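Local coordinates for protein dihydrofolate reductase (PDB 3IA4) that reduces 7,8-dihydrofolate to tetrahydrofolate with NADPH, a step that probably supports glycine, purine and DNA precursor synthesis, at residues M1-I15 with G88-Y102. Residues are numbered along the deposited sequence; the frame is centred on the assembly and turned at random. Where two conformers were deposited one is given.
Sequences MIVSMIAALANNRVI and GDVEELMIIGGATIY. With NDP (NADPH dihydro-nicotinamide-adenine-dinucleotide phosphate), chain E.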
ATOM      1  N   MET A   1      -3.673 -17.493  -4.925  1.00 26.04           N
ATOM      2  CA  MET A   1      -3.294 -16.264  -4.183  1.00 23.46           C
ATOM      3  C   MET A   1      -3.867 -15.007  -4.834  1.00 19.88           C
ATOM      4  O   MET A   1      -3.690 -14.766  -6.026  1.00 22.70           O
ATOM      5  CB  MET A   1      -1.765 -16.123  -4.079  1.00 24.81           C
ATOM      6  CG  MET A   1      -1.314 -14.801  -3.412  1.00 20.58           C
ATOM      7  SD  MET A   1       0.494 -14.762  -3.454  1.00 40.89           S
ATOM      8  CE  MET A   1       0.837 -15.708  -2.002  1.00 32.09           C
ATOM      9  N   ILE A   2      -4.587 -14.227  -4.058  1.00 19.56           N
ATOM     10  CA  ILE A   2      -5.132 -12.962  -4.543  1.00 16.21           C
ATOM     11  C   ILE A   2      -4.000 -11.964  -4.473  1.00 16.61           C
ATOM     12  O   ILE A   2      -3.281 -11.944  -3.455  1.00 17.10           O
ATOM     13  CB  ILE A   2      -6.272 -12.551  -3.599  1.00 17.88           C
ATOM     14  CG1 ILE A   2      -7.406 -13.571  -3.783  1.00 18.28           C
ATOM     15  CG2 ILE A   2      -6.726 -11.129  -3.833  1.00 16.69           C
ATOM     16  CD1 ILE A   2      -8.377 -13.554  -2.626  1.00 22.48           C
ATOM     17  N   VAL A   3      -3.798 -11.195  -5.545  1.00 13.42           N
ATOM     18  CA  VAL A   3      -2.824 -10.109  -5.510  1.00 13.83           C
ATOM     19  C   VAL A   3      -3.516  -8.807  -5.270  1.00 14.00           C
ATOM     20  O   VAL A   3      -4.354  -8.389  -6.056  1.00 13.22           O
ATOM     21  CB  VAL A   3      -2.025 -10.029  -6.835  1.00 16.16           C
ATOM     22  CG1 VAL A   3      -1.116  -8.797  -6.834  1.00 15.44           C
ATOM     23  CG2 VAL A   3      -1.241 -11.319  -6.984  1.00 21.08           C
ATOM     24  N   SER A   4      -3.276  -8.230  -4.105  1.00 11.54           N
ATOM     25  CA  SER A   4      -3.972  -6.989  -3.716  1.00 11.37           C
ATOM     26  C   SER A   4      -3.000  -5.853  -3.527  1.00 13.08           C
ATOM     27  O   SER A   4      -1.880  -6.110  -3.142  1.00 13.94           O
ATOM     28  CB  SER A   4      -4.728  -7.223  -2.392  1.00 12.08           C
ATOM     29  OG  SER A   4      -5.731  -8.211  -2.576  1.00 13.03           O
ATOM     30  N   MET A   5      -3.420  -4.590  -3.768  1.00 10.81           N
ATOM     31  CA  MET A   5      -2.572  -3.470  -3.438  1.00  9.14           C
ATOM     32  C   MET A   5      -3.389  -2.593  -2.500  1.00 10.72           C
ATOM     33  O   MET A   5      -4.625  -2.512  -2.638  1.00 11.68           O
ATOM     34  CB  MET A   5      -2.211  -2.646  -4.716  1.00  9.42           C
ATOM     35  CG  MET A   5      -1.710  -3.590  -5.805  1.00  9.39           C
ATOM     36  SD  MET A   5      -0.627  -2.811  -7.058  1.00 14.25           S
ATOM     37  CE  MET A   5      -1.564  -1.372  -7.534  1.00 12.36           C
ATOM     38  N   ILE A   6      -2.726  -1.971  -1.565  1.00  9.99           N
ATOM     39  CA  ILE A   6      -3.414  -1.141  -0.538  1.00  9.38           C
ATOM     40  C   ILE A   6      -2.688   0.187  -0.531  1.00  9.11           C
ATOM     41  O   ILE A   6      -1.458   0.224  -0.490  1.00  8.87           O
ATOM     42  CB  ILE A   6      -3.443  -1.787   0.876  1.00  8.86           C
ATOM     43  CG1 ILE A   6      -4.123  -0.796   1.833  1.00  9.85           C
ATOM     44  CG2 ILE A   6      -2.012  -2.128   1.347  1.00  8.61           C
ATOM     45  CD1 ILE A   6      -4.572  -1.443   3.227  1.00 11.18           C
ATOM     46  N   ALA A   7      -3.452   1.286  -0.585  1.00  7.73           N
ATOM     47  CA  ALA A   7      -2.855   2.629  -0.593  1.00  7.92           C
ATOM     48  C   ALA A   7      -3.830   3.646  -0.068  1.00  6.71           C
ATOM     49  O   ALA A   7      -5.048   3.419  -0.160  1.00  9.64           O
ATOM     50  CB  ALA A   7      -2.536   3.021  -2.085  1.00  9.40           C
ATOM     51  N   ALA A   8      -3.308   4.775   0.425  1.00  9.26           N
ATOM     52  CA  ALA A   8      -4.180   5.888   0.829  1.00  9.68           C
ATOM     53  C   ALA A   8      -3.893   7.068  -0.140  1.00  8.83           C
ATOM     54  O   ALA A   8      -2.747   7.500  -0.281  1.00  8.58           O
ATOM     55  CB  ALA A   8      -3.853   6.322   2.255  1.00 10.22           C
ATOM     56  N   LEU A   9      -4.946   7.522  -0.804  1.00  9.25           N
ATOM     57  CA  LEU A   9      -4.820   8.579  -1.858  1.00  9.89           C
ATOM     58  C   LEU A   9      -5.494   9.862  -1.418  1.00  9.24           C
ATOM     59  O   LEU A   9      -6.693   9.865  -1.135  1.00  9.76           O
ATOM     60  CB  LEU A   9      -5.516   8.185  -3.140  1.00  9.62           C
ATOM     61  CG  LEU A   9      -4.850   7.149  -4.110  1.00 10.90           C
ATOM     62  CD1 LEU A   9      -4.455   5.850  -3.356  1.00  9.27           C
ATOM     63  CD2 LEU A   9      -5.871   6.893  -5.281  1.00 10.52           C
ATOM     64  N   ALA A  10      -4.759  10.960  -1.443  1.00  9.30           N
ATOM     65  CA  ALA A  10      -5.441  12.258  -1.379  1.00 10.93           C
ATOM     66  C   ALA A  10      -5.964  12.607  -2.790  1.00 11.65           C
ATOM     67  O   ALA A  10      -5.887  11.789  -3.732  1.00 11.03           O
ATOM     68  CB  ALA A  10      -4.486  13.293  -0.859  1.00 10.82           C
ATOM     69  N   ASN A  11      -6.478  13.829  -2.970  1.00 10.79           N
ATOM     70  CA  ASN A  11      -7.018  14.194  -4.282  1.00 13.51           C
ATOM     71  C   ASN A  11      -5.929  14.075  -5.357  1.00 10.38           C
ATOM     72  O   ASN A  11      -4.746  14.262  -5.063  1.00 10.86           O
ATOM     73  CB  ASN A  11      -7.546  15.630  -4.240  1.00 14.12           C
ATOM     74  CG  ASN A  11      -8.822  15.756  -3.395  1.00 18.44           C
ATOM     75  OD1 ASN A  11      -9.505  14.771  -3.145  1.00 20.14           O
ATOM     76  ND2 ASN A  11      -9.171  16.987  -3.004  1.00 18.79           N
ATOM     77  N   ASN A  12      -6.369  13.794  -6.594  1.00 11.60           N
ATOM     78  CA  ASN A  12      -5.493  13.701  -7.761  1.00 11.82           C
ATOM     79  C   ASN A  12      -4.473  12.544  -7.543  1.00 11.38           C
ATOM     80  O   ASN A  12      -3.404  12.570  -8.157  1.00 12.38           O
ATOM     81  CB  ASN A  12      -4.756  15.035  -7.981  1.00 13.95           C
ATOM     82  CG  ASN A  12      -5.701  16.211  -8.047  1.00 21.69           C
ATOM     83  OD1 ASN A  12      -6.691  16.139  -8.750  1.00 23.44           O
ATOM     84  ND2 ASN A  12      -5.462  17.249  -7.200  1.00 20.02           N
ATOM     85  N   ARG A  13      -4.862  11.525  -6.743  1.00 10.21           N
ATOM     86  CA  ARG A  13      -4.035  10.305  -6.504  1.00 10.60           C
ATOM     87  C   ARG A  13      -2.710  10.560  -5.830  1.00  8.13           C
ATOM     88  O   ARG A  13      -1.775   9.779  -5.924  1.00  9.64           O
ATOM     89  CB  ARG A  13      -3.782   9.488  -7.826  1.00  8.96           C
ATOM     90  CG  ARG A  13      -5.037   9.329  -8.617  1.00 12.57           C
ATOM     91  CD  ARG A  13      -4.812   8.170  -9.686  1.00 10.81           C
ATOM     92  NE  ARG A  13      -3.683   8.394 -10.642  1.00 12.18           N
ATOM     93  CZ  ARG A  13      -3.767   9.054 -11.798  1.00 14.82           C
ATOM     94  NH1 ARG A  13      -4.935   9.568 -12.196  1.00 19.11           N
ATOM     95  NH2 ARG A  13      -2.722   9.147 -12.597  1.00 12.93           N
ATOM     96  N   VAL A  14      -2.572  11.726  -5.172  1.00  9.89           N
ATOM     97  CA  VAL A  14      -1.301  11.929  -4.434  1.00  7.35           C
ATOM     98  C   VAL A  14      -1.135  10.932  -3.272  1.00  8.72           C
ATOM     99  O   VAL A  14      -2.074  10.731  -2.475  1.00 10.92           O
ATOM    100  CB  VAL A  14      -1.257  13.381  -3.772  1.00  6.90           C
ATOM    101  CG1 VAL A  14      -0.018  13.515  -2.826  1.00  8.94           C
ATOM    102  CG2 VAL A  14      -1.078  14.434  -4.859  1.00  8.77           C
ATOM    103  N   ILE A  15       0.056  10.349  -3.161  1.00  8.95           N
ATOM    104  CA  ILE A  15       0.316   9.389  -2.083  1.00  9.14           C
ATOM    105  C   ILE A  15       1.531   9.759  -1.252  1.00  9.72           C
ATOM    106  O   ILE A  15       1.684   9.221  -0.161  1.00 11.66           O
ATOM    107  CB  ILE A  15       0.500   7.933  -2.581  1.00  7.96           C
ATOM    108  CG1 ILE A  15       1.669   7.835  -3.558  1.00 11.31           C
ATOM    109  CG2 ILE A  15      -0.799   7.434  -3.163  1.00  9.08           C
ATOM    110  CD1 ILE A  15       1.950   6.343  -3.948  1.00 12.93           C
ATOM    111  N   GLY A  88       4.721 -17.312  -0.864  1.00 20.67           N
ATOM    112  CA  GLY A  88       4.262 -18.685  -0.704  1.00 21.85           C
ATOM    113  C   GLY A  88       2.799 -18.902  -1.122  1.00 26.48           C
ATOM    114  O   GLY A  88       2.227 -18.091  -1.851  1.00 31.50           O
ATOM    115  N   ASP A  89       2.160 -19.971  -0.652  1.00 23.01           N
ATOM    116  CA  ASP A  89       0.810 -20.259  -1.156  1.00 28.03           C
ATOM    117  C   ASP A  89      -0.273 -19.618  -0.337  1.00 28.93           C
ATOM    118  O   ASP A  89      -1.215 -20.293  -0.000  1.00 33.23           O
ATOM    119  CB  ASP A  89       0.542 -21.779  -1.128  1.00 29.76           C
ATOM    120  CG  ASP A  89       1.012 -22.480  -2.380  1.00 42.44           C
ATOM    121  OD1 ASP A  89       0.379 -22.267  -3.467  1.00 44.60           O
ATOM    122  OD2 ASP A  89       2.000 -23.262  -2.261  1.00 42.47           O
ATOM    123  N   VAL A  90      -0.145 -18.350   0.049  1.00 21.47           N
ATOM    124  CA  VAL A  90      -1.138 -17.753   0.917  1.00 19.75           C
ATOM    125  C   VAL A  90      -2.427 -17.333   0.232  1.00 17.68           C
ATOM    126  O   VAL A  90      -2.536 -17.330  -0.992  1.00 20.41           O
ATOM    127  CB  VAL A  90      -0.530 -16.482   1.622  1.00 22.63           C
ATOM    128  CG1 VAL A  90       0.581 -16.896   2.579  1.00 24.16           C
ATOM    129  CG2 VAL A  90      -0.010 -15.525   0.603  1.00 20.40           C
ATOM    130  N   GLU A  91      -3.409 -16.941   1.039  1.00 16.47           N
ATOM    131  CA  GLU A  91      -4.695 -16.550   0.474  1.00 18.38           C
ATOM    132  C   GLU A  91      -4.522 -15.259  -0.336  1.00 18.42           C
ATOM    133  O   GLU A  91      -5.060 -15.157  -1.422  1.00 17.03           O
ATOM    134  CB  GLU A  91      -5.725 -16.393   1.591  1.00 19.10           C
ATOM    135  CG  GLU A  91      -6.928 -15.515   1.300  1.00 25.07           C
ATOM    136  CD  GLU A  91      -7.947 -16.108   0.356  1.00 35.13           C
ATOM    137  OE1 GLU A  91      -8.121 -17.373   0.280  1.00 37.26           O
ATOM    138  OE2 GLU A  91      -8.597 -15.267  -0.327  1.00 38.84           O
ATOM    139  N   GLU A  92      -3.722 -14.325   0.203  1.00 16.17           N
ATOM    140  CA  GLU A  92      -3.676 -12.955  -0.361  1.00 15.34           C
ATOM    141  C   GLU A  92      -2.354 -12.314   0.003  1.00 16.06           C
ATOM    142  O   GLU A  92      -1.950 -12.352   1.158  1.00 17.66           O
ATOM    143  CB  GLU A  92      -4.813 -12.169   0.265  1.00 15.13           C
ATOM    144  CG  GLU A  92      -5.038 -10.793  -0.291  1.00 15.81           C
ATOM    145  CD  GLU A  92      -6.235 -10.137   0.331  1.00 18.91           C
ATOM    146  OE1 GLU A  92      -6.610 -10.521   1.470  1.00 21.00           O
ATOM    147  OE2 GLU A  92      -6.832  -9.232  -0.279  1.00 15.65           O
ATOM    148  N   LEU A  93      -1.720 -11.703  -0.999  1.00 15.23           N
ATOM    149  CA  LEU A  93      -0.469 -10.967  -0.872  1.00 14.79           C
ATOM    150  C   LEU A  93      -0.876  -9.477  -0.889  1.00 15.33           C
ATOM    151  O   LEU A  93      -1.753  -9.115  -1.685  1.00 16.88           O
ATOM    152  CB  LEU A  93       0.343 -11.345  -2.108  1.00 15.44           C
ATOM    153  CG  LEU A  93       1.606 -10.729  -2.612  1.00 24.41           C
ATOM    154  CD1 LEU A  93       1.338  -9.247  -2.899  1.00 22.45           C
ATOM    155  CD2 LEU A  93       2.588 -10.949  -1.530  1.00 25.86           C
ATOM    156  N   MET A  94      -0.292  -8.619  -0.032  1.00 11.52           N
ATOM    157  CA  MET A  94      -0.651  -7.170  -0.039  1.00 12.16           C
ATOM    158  C   MET A  94       0.536  -6.333  -0.491  1.00 13.54           C
ATOM    159  O   MET A  94       1.549  -6.307   0.194  1.00 12.60           O
ATOM    160  CB  MET A  94      -1.074  -6.668   1.359  1.00 14.25           C
ATOM    161  CG  MET A  94      -2.182  -7.435   2.049  1.00 13.94           C
ATOM    162  SD  MET A  94      -3.815  -7.160   1.289  1.00 18.78           S
ATOM    163  CE  MET A  94      -4.104  -5.482   1.810  1.00 16.36           C
ATOM    164  N   ILE A  95       0.409  -5.646  -1.641  1.00 10.78           N
ATOM    165  CA  ILE A  95       1.428  -4.681  -2.088  1.00  9.81           C
ATOM    166  C   ILE A  95       1.150  -3.348  -1.409  1.00  9.85           C
ATOM    167  O   ILE A  95       0.023  -2.817  -1.545  1.00 11.77           O
ATOM    168  CB  ILE A  95       1.353  -4.535  -3.606  1.00 12.68           C
ATOM    169  CG1 ILE A  95       1.690  -5.888  -4.342  1.00 13.61           C
ATOM    170  CG2 ILE A  95       2.234  -3.367  -4.062  1.00 13.74           C
ATOM    171  CD1 ILE A  95       3.149  -6.238  -4.387  1.00 23.08           C
ATOM    172  N   ILE A  96       2.108  -2.832  -0.652  1.00  8.04           N
ATOM    173  CA  ILE A  96       1.805  -1.693   0.235  1.00 10.61           C
ATOM    174  C   ILE A  96       2.502  -0.433  -0.225  1.00 10.03           C
ATOM    175  O   ILE A  96       2.521   0.579   0.484  1.00 10.71           O
ATOM    176  CB  ILE A  96       2.140  -1.930   1.721  1.00  9.00           C
ATOM    177  CG1 ILE A  96       3.663  -2.118   1.977  1.00 10.74           C
ATOM    178  CG2 ILE A  96       1.376  -3.180   2.197  1.00  8.58           C
ATOM    179  CD1 ILE A  96       4.041  -1.782   3.384  1.00 10.44           C
ATOM    180  N   GLY A  97       3.140  -0.510  -1.385  1.00 10.67           N
ATOM    181  CA  GLY A  97       3.732   0.688  -1.993  1.00 11.75           C
ATOM    182  C   GLY A  97       5.216   0.519  -2.302  1.00 13.03           C
ATOM    183  O   GLY A  97       5.787  -0.519  -2.002  1.00 13.49           O
ATOM    184  N   GLY A  98       5.872   1.522  -2.888  1.00 12.13           N
ATOM    185  CA  GLY A  98       5.304   2.854  -3.114  1.00 10.12           C
ATOM    186  C   GLY A  98       4.920   2.960  -4.579  1.00 10.40           C
ATOM    187  O   GLY A  98       4.514   1.981  -5.196  1.00 10.37           O
ATOM    188  N   ALA A  99       5.045   4.170  -5.148  1.00  9.53           N
ATOM    189  CA  ALA A  99       4.532   4.348  -6.539  1.00 10.46           C
ATOM    190  C   ALA A  99       5.163   3.357  -7.519  1.00 10.26           C
ATOM    191  O   ALA A  99       4.470   2.787  -8.415  1.00 11.58           O
ATOM    192  CB  ALA A  99       4.842   5.761  -7.005  1.00 12.41           C
ATOM    193  N   THR A 100       6.483   3.137  -7.429  1.00 11.37           N
ATOM    194  CA  THR A 100       7.057   2.314  -8.483  0.57 12.55           C
ATOM    195  C   THR A 100       6.510   0.892  -8.413  1.00 12.39           C
ATOM    196  O   THR A 100       6.265   0.247  -9.453  1.00 11.68           O
ATOM    197  CB  THR A 100       8.603   2.230  -8.495  0.57 14.27           C
ATOM    198  OG1 THR A 100       9.191   3.475  -8.141  0.57 19.32           O
ATOM    199  CG2 THR A 100       9.010   1.930  -9.869  0.57 10.16           C
ATOM    200  N   ILE A 101       6.242   0.396  -7.206  1.00 11.11           N
ATOM    201  CA  ILE A 101       5.735  -0.953  -7.071  1.00 11.49           C
ATOM    202  C   ILE A 101       4.297  -1.055  -7.499  1.00 11.89           C
ATOM    203  O   ILE A 101       3.853  -1.998  -8.185  1.00 12.49           O
ATOM    204  CB  ILE A 101       5.855  -1.429  -5.619  1.00 12.61           C
ATOM    205  CG1 ILE A 101       7.336  -1.288  -5.166  1.00 10.80           C
ATOM    206  CG2 ILE A 101       5.383  -2.846  -5.576  1.00 18.99           C
ATOM    207  CD1 ILE A 101       8.378  -1.923  -6.056  1.00 16.55           C
ATOM    208  N   TYR A 102       3.533  -0.068  -7.099  1.00  8.99           N
ATOM    209  CA  TYR A 102       2.126   0.013  -7.579  1.00  8.54           C
ATOM    210  C   TYR A 102       2.050   0.038  -9.131  1.00  8.70           C
ATOM    211  O   TYR A 102       1.193  -0.603  -9.733  1.00 10.01           O
ATOM    212  CB  TYR A 102       1.406   1.285  -7.074  1.00 10.43           C
ATOM    213  CG  TYR A 102       1.172   1.363  -5.576  1.00  9.55           C
ATOM    214  CD1 TYR A 102       0.725   0.288  -4.846  1.00  9.66           C
ATOM    215  CD2 TYR A 102       1.390   2.576  -4.937  1.00  8.76           C
ATOM    216  CE1 TYR A 102       0.474   0.390  -3.499  1.00  7.43           C
ATOM    217  CE2 TYR A 102       1.143   2.729  -3.560  1.00  8.87           C
ATOM    218  CZ  TYR A 102       0.669   1.642  -2.869  1.00  8.77           C
ATOM    219  OH  TYR A 102       0.485   1.852  -1.532  1.00 10.29           O
TER
HETATM  220  PA  NDP E 163       9.188   2.604  -3.547  1.00 11.71           P
HETATM  221  O1A NDP E 163       8.316   1.996  -4.616  1.00 12.52           O
HETATM  222  O2A NDP E 163       8.823   2.513  -2.098  1.00 12.37           O
HETATM  223  O5B NDP E 163      10.738   2.094  -3.660  1.00 11.41           O
HETATM  224  C5B NDP E 163      11.361   2.072  -4.962  1.00 11.27           C
HETATM  225  C4B NDP E 163      12.680   1.332  -4.770  1.00 13.33           C
HETATM  226  O4B NDP E 163      12.361  -0.067  -4.760  1.00 14.51           O
HETATM  227  C3B NDP E 163      13.569   1.444  -6.033  1.00 14.88           C
HETATM  228  O3B NDP E 163      14.320   2.653  -5.996  1.00 15.25           O
HETATM  229  C2B NDP E 163      14.404   0.174  -5.995  1.00 16.38           C
HETATM  230  O2B NDP E 163      15.306   0.176  -4.884  1.00 15.77           O
HETATM  231  C1B NDP E 163      13.322  -0.799  -5.575  1.00 13.11           C
HETATM  232  N9A NDP E 163      12.636  -1.456  -6.708  1.00 12.61           N
HETATM  233  C8A NDP E 163      11.586  -0.961  -7.381  1.00 16.73           C
HETATM  234  N7A NDP E 163      11.134  -1.848  -8.291  1.00 17.11           N
HETATM  235  C5A NDP E 163      11.916  -2.957  -8.179  1.00 15.82           C
HETATM  236  C6A NDP E 163      11.987  -4.290  -8.795  1.00 21.11           C
HETATM  237  N6A NDP E 163      11.149  -4.680  -9.810  1.00 17.89           N
HETATM  238  N1A NDP E 163      12.976  -5.116  -8.309  1.00 17.29           N
HETATM  239  C2A NDP E 163      13.816  -4.822  -7.322  1.00 14.90           C
HETATM  240  N3A NDP E 163      13.796  -3.631  -6.730  1.00 18.10           N
HETATM  241  C4A NDP E 163      12.873  -2.691  -7.121  1.00 15.18           C
HETATM  242  O3  NDP E 163       9.496   4.157  -3.883  1.00 11.59           O
HETATM  243  PN  NDP E 163       8.657   5.444  -4.361  1.00 12.43           P
HETATM  244  O1N NDP E 163       8.036   5.146  -5.675  1.00 14.03           O
HETATM  245  O2N NDP E 163       9.545   6.628  -4.227  1.00 14.24           O
HETATM  246  O5D NDP E 163       7.450   5.497  -3.336  1.00 12.63           O
HETATM  247  C5D NDP E 163       7.697   5.972  -2.020  1.00 12.17           C
HETATM  248  C4D NDP E 163       6.707   7.083  -1.686  1.00 12.08           C
HETATM  249  O4D NDP E 163       5.352   6.516  -1.538  1.00 12.16           O
HETATM  250  C3D NDP E 163       6.995   7.806  -0.362  1.00 13.06           C
HETATM  251  O3D NDP E 163       6.645   9.195  -0.510  1.00 15.61           O
HETATM  252  C2D NDP E 163       6.015   7.174   0.628  1.00 10.49           C
HETATM  253  O2D NDP E 163       5.673   8.026   1.750  1.00 14.26           O
HETATM  254  C1D NDP E 163       4.829   6.963  -0.272  1.00 12.10           C
HETATM  255  N1N NDP E 163       3.902   5.915   0.142  1.00 13.82           N
HETATM  256  C2N NDP E 163       2.615   6.242   0.272  1.00 12.02           C
HETATM  257  C3N NDP E 163       1.689   5.267   0.546  1.00 10.14           C
HETATM  258  C7N NDP E 163       0.258   5.676   0.701  1.00 10.00           C
HETATM  259  O7N NDP E 163      -0.577   4.801   0.797  1.00 10.91           O
HETATM  260  N7N NDP E 163      -0.129   6.953   0.615  1.00 10.06           N
HETATM  261  C4N NDP E 163       2.015   3.795   0.754  1.00 12.05           C
HETATM  262  C5N NDP E 163       3.433   3.597   0.509  1.00  8.88           C
HETATM  263  C6N NDP E 163       4.306   4.631   0.270  1.00 14.82           C
HETATM  264  P2B NDP E 163      16.898  -0.046  -5.110  1.00 15.16           P
HETATM  265  O1X NDP E 163      17.370  -0.313  -3.747  1.00 16.31           O
HETATM  266  O2X NDP E 163      16.969  -1.136  -6.125  1.00 14.37           O
HETATM  267  O3X NDP E 163      17.378   1.224  -5.756  1.00 19.52           O
HETATM  268  O   HOH W   1      -3.558 -19.464  -2.418  1.00 25.78           O
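Ser4 OG donates to Glu92 OE2 at 2.7 Å, using the carboxylate's anti lone pair; Tyr113 and Arg111 also bind this oxygen and Lys39 pairs with OE1, which probably offsets the charge of this buried carboxylate. Tyr102 OH, its ring reaching back from the helix, donates to Ile6 O at 2.7 Å, tilted 23° from the carbonyl plane; methotrexate's NA4 shares that acceptor. Alongside these side-chain bonds, the parallel strands 2-9 and 92-97 exchange alternating backbone bonds, from Ile2 N to Glu91 O (2.8 Å) through to Ile6 N to Ile95 O (2.9 Å). Around Tyr102, flexible Met5 sets SD at the ring's edge in a Met-aromatic contact, and its bend at chi3 (-50°) brings CE to 3.9 Å from Tyr102 CD1, while Ile15 CD1 meets CE2 in the ring plane at 3.7 Å. A phenylalanine at Tyr102 would probably keep much of this packing but leave Ile6 O without its hydroxyl donor. On the opposite sheet face, Met94 curls its CE against Ile6 CB. Gly97 and Gly98, joined by a cis peptide, admit NADPH where a CB would clash; Gly98 N and Thr100 N grip its phosphates, and Ala8 its carboxamide. These central strands and the N-terminus of the helix that Gly98 caps form part of the dihydrofolate reductase active-site cleft.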